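Local coordinates for protein kallikrein-10 (Homo sapiens, PDB 5LPE) that is a secreted, zymogen-like serine peptidase of the kallikrein subfamily, inhibited by zinc ions and with a tumour-suppressor role in breast and prostate cancer, at residues L176-D181 with S210-A215; Q126-G131 with L146-I151. All coordinates share one frame; numbering follows the deposited sequence.

Interaction 1: L176-D181 with S210-A215. With SO4 (sulfate ion), chain D.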
loop_
_atom_site.group_PDB
_atom_site.type_symbol
_atom_site.label_atom_id
_atom_site.label_comp_id
_atom_site.label_asym_id
_atom_site.label_seq_id
_atom_site.Cartn_x
_atom_site.Cartn_y
_atom_site.Cartn_z
ATOM N N LEU A 176 8.257 6.419 -11.046
ATOM C CA LEU A 176 9.318 6.710 -10.091
ATOM C C LEU A 176 10.398 7.498 -10.800
ATOM O O LEU A 176 10.674 7.254 -11.971
ATOM C CB LEU A 176 9.916 5.419 -9.541
ATOM C CG LEU A 176 10.633 5.387 -8.202
ATOM C CD1 LEU A 176 9.719 5.884 -7.118
ATOM C CD2 LEU A 176 11.037 3.950 -7.917
ATOM N N ASP A 177 11.017 8.438 -10.111
ATOM C CA ASP A 177 12.007 9.237 -10.811
ATOM C C ASP A 177 13.259 8.406 -11.102
ATOM O O ASP A 177 13.579 7.448 -10.388
ATOM C CB ASP A 177 12.314 10.504 -10.017
ATOM C CG ASP A 177 11.043 11.296 -9.696
ATOM O OD1 ASP A 177 9.973 10.983 -10.289
ATOM O OD2 ASP A 177 11.110 12.222 -8.849
ATOM N N ARG A 178 13.946 8.776 -12.194
ATOM C CA ARG A 178 15.094 8.034 -12.714
ATOM C C ARG A 178 16.174 7.878 -11.657
ATOM O O ARG A 178 16.318 8.706 -10.754
ATOM C CB ARG A 178 15.703 8.754 -13.926
ATOM C CG ARG A 178 14.952 8.563 -15.229
ATOM C CD ARG A 178 14.821 7.093 -15.633
ATOM N NE ARG A 178 16.048 6.578 -16.221
ATOM C CZ ARG A 178 16.422 6.808 -17.475
ATOM N NH1 ARG A 178 15.653 7.551 -18.267
ATOM N NH2 ARG A 178 17.561 6.300 -17.935
ATOM N N GLY A 179 16.941 6.801 -11.760
ATOM C CA GLY A 179 17.953 6.581 -10.759
ATOM C C GLY A 179 17.451 6.033 -9.441
ATOM O O GLY A 179 18.274 5.697 -8.586
ATOM N N GLN A 180 16.139 5.912 -9.253
ATOM C CA GLN A 180 15.570 5.354 -8.035
ATOM C C GLN A 180 15.361 3.850 -8.168
ATOM O O GLN A 180 14.938 3.355 -9.215
ATOM C CB GLN A 180 14.243 6.042 -7.719
ATOM C CG GLN A 180 14.391 7.516 -7.444
ATOM C CD GLN A 180 15.157 7.776 -6.175
ATOM O OE1 GLN A 180 15.145 6.955 -5.257
ATOM N NE2 GLN A 180 15.829 8.921 -6.107
ATOM N N ASP A 181 15.668 3.118 -7.102
ATOM C CA ASP A 181 15.535 1.670 -7.212
ATOM C C ASP A 181 14.090 1.302 -6.909
ATOM O O ASP A 181 13.623 1.518 -5.781
ATOM C CB ASP A 181 16.504 0.937 -6.281
ATOM C CG ASP A 181 16.439 -0.586 -6.437
ATOM O OD1 ASP A 181 16.044 -1.069 -7.510
ATOM O OD2 ASP A 181 16.775 -1.306 -5.472
ATOM N N SER A 210 16.174 -0.488 -12.237
ATOM C CA SER A 210 15.823 0.538 -13.205
ATOM C C SER A 210 14.516 1.178 -12.774
ATOM O O SER A 210 13.569 0.468 -12.431
ATOM C CB SER A 210 15.698 -0.051 -14.612
ATOM O OG SER A 210 15.293 0.940 -15.539
ATOM N N ALA A 211 14.458 2.506 -12.803
ATOM C CA ALA A 211 13.220 3.206 -12.520
ATOM C C ALA A 211 12.361 3.369 -13.749
ATOM O O ALA A 211 11.284 3.959 -13.653
ATOM C CB ALA A 211 13.491 4.587 -11.925
ATOM N N GLN A 212 12.805 2.867 -14.894
ATOM C CA GLN A 212 12.115 3.178 -16.137
ATOM C C GLN A 212 10.703 2.603 -16.153
ATOM O O GLN A 212 9.791 3.237 -16.691
ATOM C CB GLN A 212 12.958 2.695 -17.326
ATOM C CG GLN A 212 14.294 3.472 -17.454
ATOM C CD GLN A 212 14.952 3.417 -18.846
ATOM O OE1 GLN A 212 14.337 3.008 -19.827
ATOM N NE2 GLN A 212 16.216 3.835 -18.921
ATOM N N HIS A 213 10.482 1.418 -15.519
ATOM C CA HIS A 213 9.092 0.971 -15.606
ATOM C C HIS A 213 8.285 1.450 -14.392
ATOM O O HIS A 213 8.795 1.448 -13.266
ATOM C CB HIS A 213 9.025 -0.545 -15.689
ATOM C CG HIS A 213 9.571 -1.229 -14.482
ATOM N ND1 HIS A 213 10.908 -1.201 -14.155
ATOM C CD2 HIS A 213 8.959 -1.931 -13.499
ATOM C CE1 HIS A 213 11.100 -1.875 -13.033
ATOM N NE2 HIS A 213 9.932 -2.323 -12.611
ATOM N N PRO A 214 7.036 1.874 -14.606
ATOM C CA PRO A 214 6.169 2.245 -13.486
ATOM C C PRO A 214 5.551 1.040 -12.799
ATOM O O PRO A 214 5.366 -0.028 -13.385
ATOM C CB PRO A 214 5.085 3.090 -14.162
ATOM C CG PRO A 214 4.920 2.414 -15.462
ATOM C CD PRO A 214 6.347 2.086 -15.892
ATOM N N ALA A 215 5.211 1.236 -11.531
ATOM C CA ALA A 215 4.517 0.200 -10.794
ATOM C C ALA A 215 3.018 0.365 -10.967
ATOM O O ALA A 215 2.529 1.388 -11.438
ATOM C CB ALA A 215 4.877 0.249 -9.308
HETATM S S SO4 D . 17.534 4.055 -14.489
HETATM O O1 SO4 D . 18.658 3.486 -13.711
HETATM O O2 SO4 D . 16.996 3.024 -15.403
HETATM O O3 SO4 D . 16.468 4.499 -13.563
HETATM O O4 SO4 D . 18.015 5.212 -15.278
#
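Ala211 and the turn from Asp177 to Gln180 meet at a single methyl group: Ala211 CB points at segment 176-181 and lies 3.2 Å from Asp177 O and 3.3 Å from Gln180 O. The turn is of type II, with Gly179 at phi 78°, and Gln180 N closes it on Asp177 O. No hydrogen bond joins the segments directly; a sulfate, probably from the crystallisation liquor, bridges them. From CB, Arg178 sets CG beside its backbone N (chi1 -79°), and bends at chi2 and chi3 swing its end across to the sulfate and Gln212. CD passes sulfate O3 and O4; NE donates to O4 at 2.6 Å, CZ lies 3.1 Å from it, and NH2 donates to this same oxygen, in plane at the guanidinium edge. Gln212 NE2 stands above one face near its border, 3.8 Å from Arg178 NH1 and 3.0 Å from Arg178 NH2, two donors without a bond. Gly179 N and Ala211 N both donate to sulfate O3, at 3.0 and 2.9 Å, while Ser210 OG donates to O2 and accepts from Gln212 N in an ST turn. As in related peptidases, these loops probably frame the S1 pocket, with Asp181, whose OD1 accepts from Gly209 N, at its base. They leave strand 171-176 and enter strand 215-219; Leu176 touches strand 147-153, and Pro214 packs on helix 159-162.

Interaction 2: Q126-G131 with L146-I151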
loop_
_atom_site.group_PDB
_atom_site.type_symbol
_atom_site.label_atom_id
_atom_site.label_comp_id
_atom_site.label_asym_id
_atom_site.label_seq_id
_atom_site.Cartn_x
_atom_site.Cartn_y
_atom_site.Cartn_z
ATOM N N GLN A 126 2.130 14.784 -7.719
ATOM C CA GLN A 126 3.306 14.305 -7.058
ATOM C C GLN A 126 2.888 13.566 -5.774
ATOM O O GLN A 126 2.299 14.104 -4.909
ATOM C CB GLN A 126 4.286 15.437 -6.849
ATOM C CG GLN A 126 5.151 15.666 -8.068
ATOM C CD GLN A 126 6.570 16.030 -7.728
ATOM O OE1 GLN A 126 7.495 15.255 -7.891
ATOM N NE2 GLN A 126 6.743 17.204 -7.249
ATOM N N CYS A 127 3.188 12.296 -5.691
ATOM C CA CYS A 127 2.791 11.442 -4.590
ATOM C C CYS A 127 4.054 10.872 -3.954
ATOM O O CYS A 127 5.168 11.206 -4.346
ATOM C CB CYS A 127 1.842 10.348 -5.091
ATOM S SG CYS A 127 0.362 10.993 -5.941
ATOM N N GLN A 128 3.874 10.028 -2.960
ATOM C CA GLN A 128 4.971 9.450 -2.224
ATOM C C GLN A 128 4.758 8.010 -1.849
ATOM O O GLN A 128 3.687 7.608 -1.585
ATOM C CB GLN A 128 5.158 10.219 -0.930
ATOM C CG GLN A 128 6.278 11.218 -0.906
ATOM C CD GLN A 128 7.074 11.236 0.381
ATOM O OE1 GLN A 128 8.291 11.242 0.353
ATOM N NE2 GLN A 128 6.400 11.306 1.500
ATOM N N VAL A 129 5.832 7.257 -1.835
ATOM C CA VAL A 129 5.845 5.859 -1.430
ATOM C C VAL A 129 6.999 5.646 -0.464
ATOM O O VAL A 129 8.144 5.983 -0.779
ATOM C CB VAL A 129 5.968 4.914 -2.635
ATOM C CG1 VAL A 129 4.625 4.742 -3.281
ATOM C CG2 VAL A 129 6.991 5.491 -3.629
ATOM N N ALA A 130 6.693 5.076 0.701
ATOM C CA ALA A 130 7.671 4.774 1.731
ATOM C C ALA A 130 7.876 3.266 1.792
ATOM O O ALA A 130 6.915 2.501 1.728
ATOM C CB ALA A 130 7.204 5.309 3.079
ATOM N N GLY A 131 9.115 2.835 1.925
ATOM C CA GLY A 131 9.384 1.408 1.919
ATOM C C GLY A 131 10.615 1.052 2.715
ATOM O O GLY A 131 11.542 1.855 2.863
ATOM N N LEU A 146 12.954 3.285 6.894
ATOM C CA LEU A 146 12.073 3.619 5.785
ATOM C C LEU A 146 12.725 4.654 4.892
ATOM O O LEU A 146 13.338 5.612 5.372
ATOM C CB LEU A 146 10.729 4.166 6.267
ATOM C CG LEU A 146 9.653 3.181 6.728
ATOM C CD1 LEU A 146 8.415 3.907 7.260
ATOM C CD2 LEU A 146 9.286 2.249 5.596
ATOM N N THR A 147 12.556 4.475 3.597
ATOM C CA THR A 147 13.015 5.441 2.621
ATOM C C THR A 147 11.808 5.977 1.864
ATOM O O THR A 147 10.886 5.225 1.535
ATOM C CB THR A 147 14.048 4.799 1.675
ATOM O OG1 THR A 147 13.569 3.522 1.239
ATOM C CG2 THR A 147 15.376 4.606 2.400
ATOM N N CYS A 148 11.804 7.276 1.608
ATOM C CA CYS A 148 10.708 7.916 0.899
ATOM C C CYS A 148 11.176 8.296 -0.496
ATOM O O CYS A 148 12.278 8.831 -0.659
ATOM C CB CYS A 148 10.218 9.154 1.646
ATOM S SG CYS A 148 9.071 8.901 3.050
ATOM N N SER A 149 10.339 8.006 -1.492
ATOM C CA SER A 149 10.595 8.323 -2.891
ATOM C C SER A 149 9.349 8.993 -3.444
ATOM O O SER A 149 8.229 8.520 -3.209
ATOM C CB SER A 149 10.918 7.077 -3.720
ATOM O OG SER A 149 11.717 6.152 -3.006
ATOM N N SER A 150 9.541 10.101 -4.148
ATOM C CA SER A 150 8.428 10.787 -4.774
ATOM C C SER A 150 8.074 10.100 -6.081
ATOM O O SER A 150 8.903 9.458 -6.727
ATOM C CB SER A 150 8.749 12.269 -4.994
ATOM O OG SER A 150 9.993 12.401 -5.646
ATOM N N ILE A 151 6.811 10.196 -6.446
ATOM C CA ILE A 151 6.287 9.408 -7.549
ATOM C C ILE A 151 5.306 10.279 -8.296
ATOM O O ILE A 151 4.619 11.113 -7.698
ATOM C CB ILE A 151 5.650 8.077 -7.038
ATOM C CG1 ILE A 151 6.209 6.876 -7.798
ATOM C CG2 ILE A 151 4.159 8.124 -7.165
ATOM C CD1 ILE A 151 6.049 5.546 -7.086
#
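Six main-chain hydrogen bonds pair Cys127, Val129 and Gly131 with Ile151, Ser149 and Thr147, the evidence for a regular antiparallel ladder. At one end Cys127 N meets Ile151 O at 2.7 Å, and Ile151 N returns to Cys127 O at 2.9 Å. At the other end Gly131 O accepts from Thr147 N at 2.9 Å. Weaker CA-H...O contacts fill the non-hydrogen-bonded positions, such as Ala130 CA to Thr147 O at 3.3 Å. Apolar packing lies on the face of Cys127, Val129 and Ile151: Val129 CG2 meets Ile151 CD1 at 3.6 Å, the two side chains crossing at about a right angle, and Cys127 CB touches Ile151 CG2. Leu191 and Tyr217 also pack against Val129 and Ile151. On the other face Gln128 OE1 comes 3.1 Å from Cys148 CB and Gln128 NE2 lies 3.9 Å from Cys148 SG, while Ala130 CB is 4.0 Å from Cys148 SG. Disulfides anchor both strands, Cys127 to Cys193 and Cys148 to Cys10. The 150° between strand axes confirms the antiparallel course; as neighbours at the start of the second barrel's strand order, 126-131 and 147-153 form the first hairpin of that six-stranded barrel in the chymotrypsin fold.

From the N terminus, interaction 2 comes first: strand 126-131 turns back through a partly unmodelled loop, and pairing with 146-151 closes a 14-residue connection. Strand 147-153 then leads by way of helix 159-162 to strand 171-176, whose end opens interaction 1. That contact closes a longer loop of 28 residues, including strands 190-193 and 196-203, before the chain enters strand 215-219. The two closures therefore run in series, without nesting or crossing. In space their centres lie 12 Å apart and they touch: Leu176 CD1 comes within 3.7 Å of Ile151 CD1, joining the 176-181 side of interaction 1 to the hairpin of interaction 2.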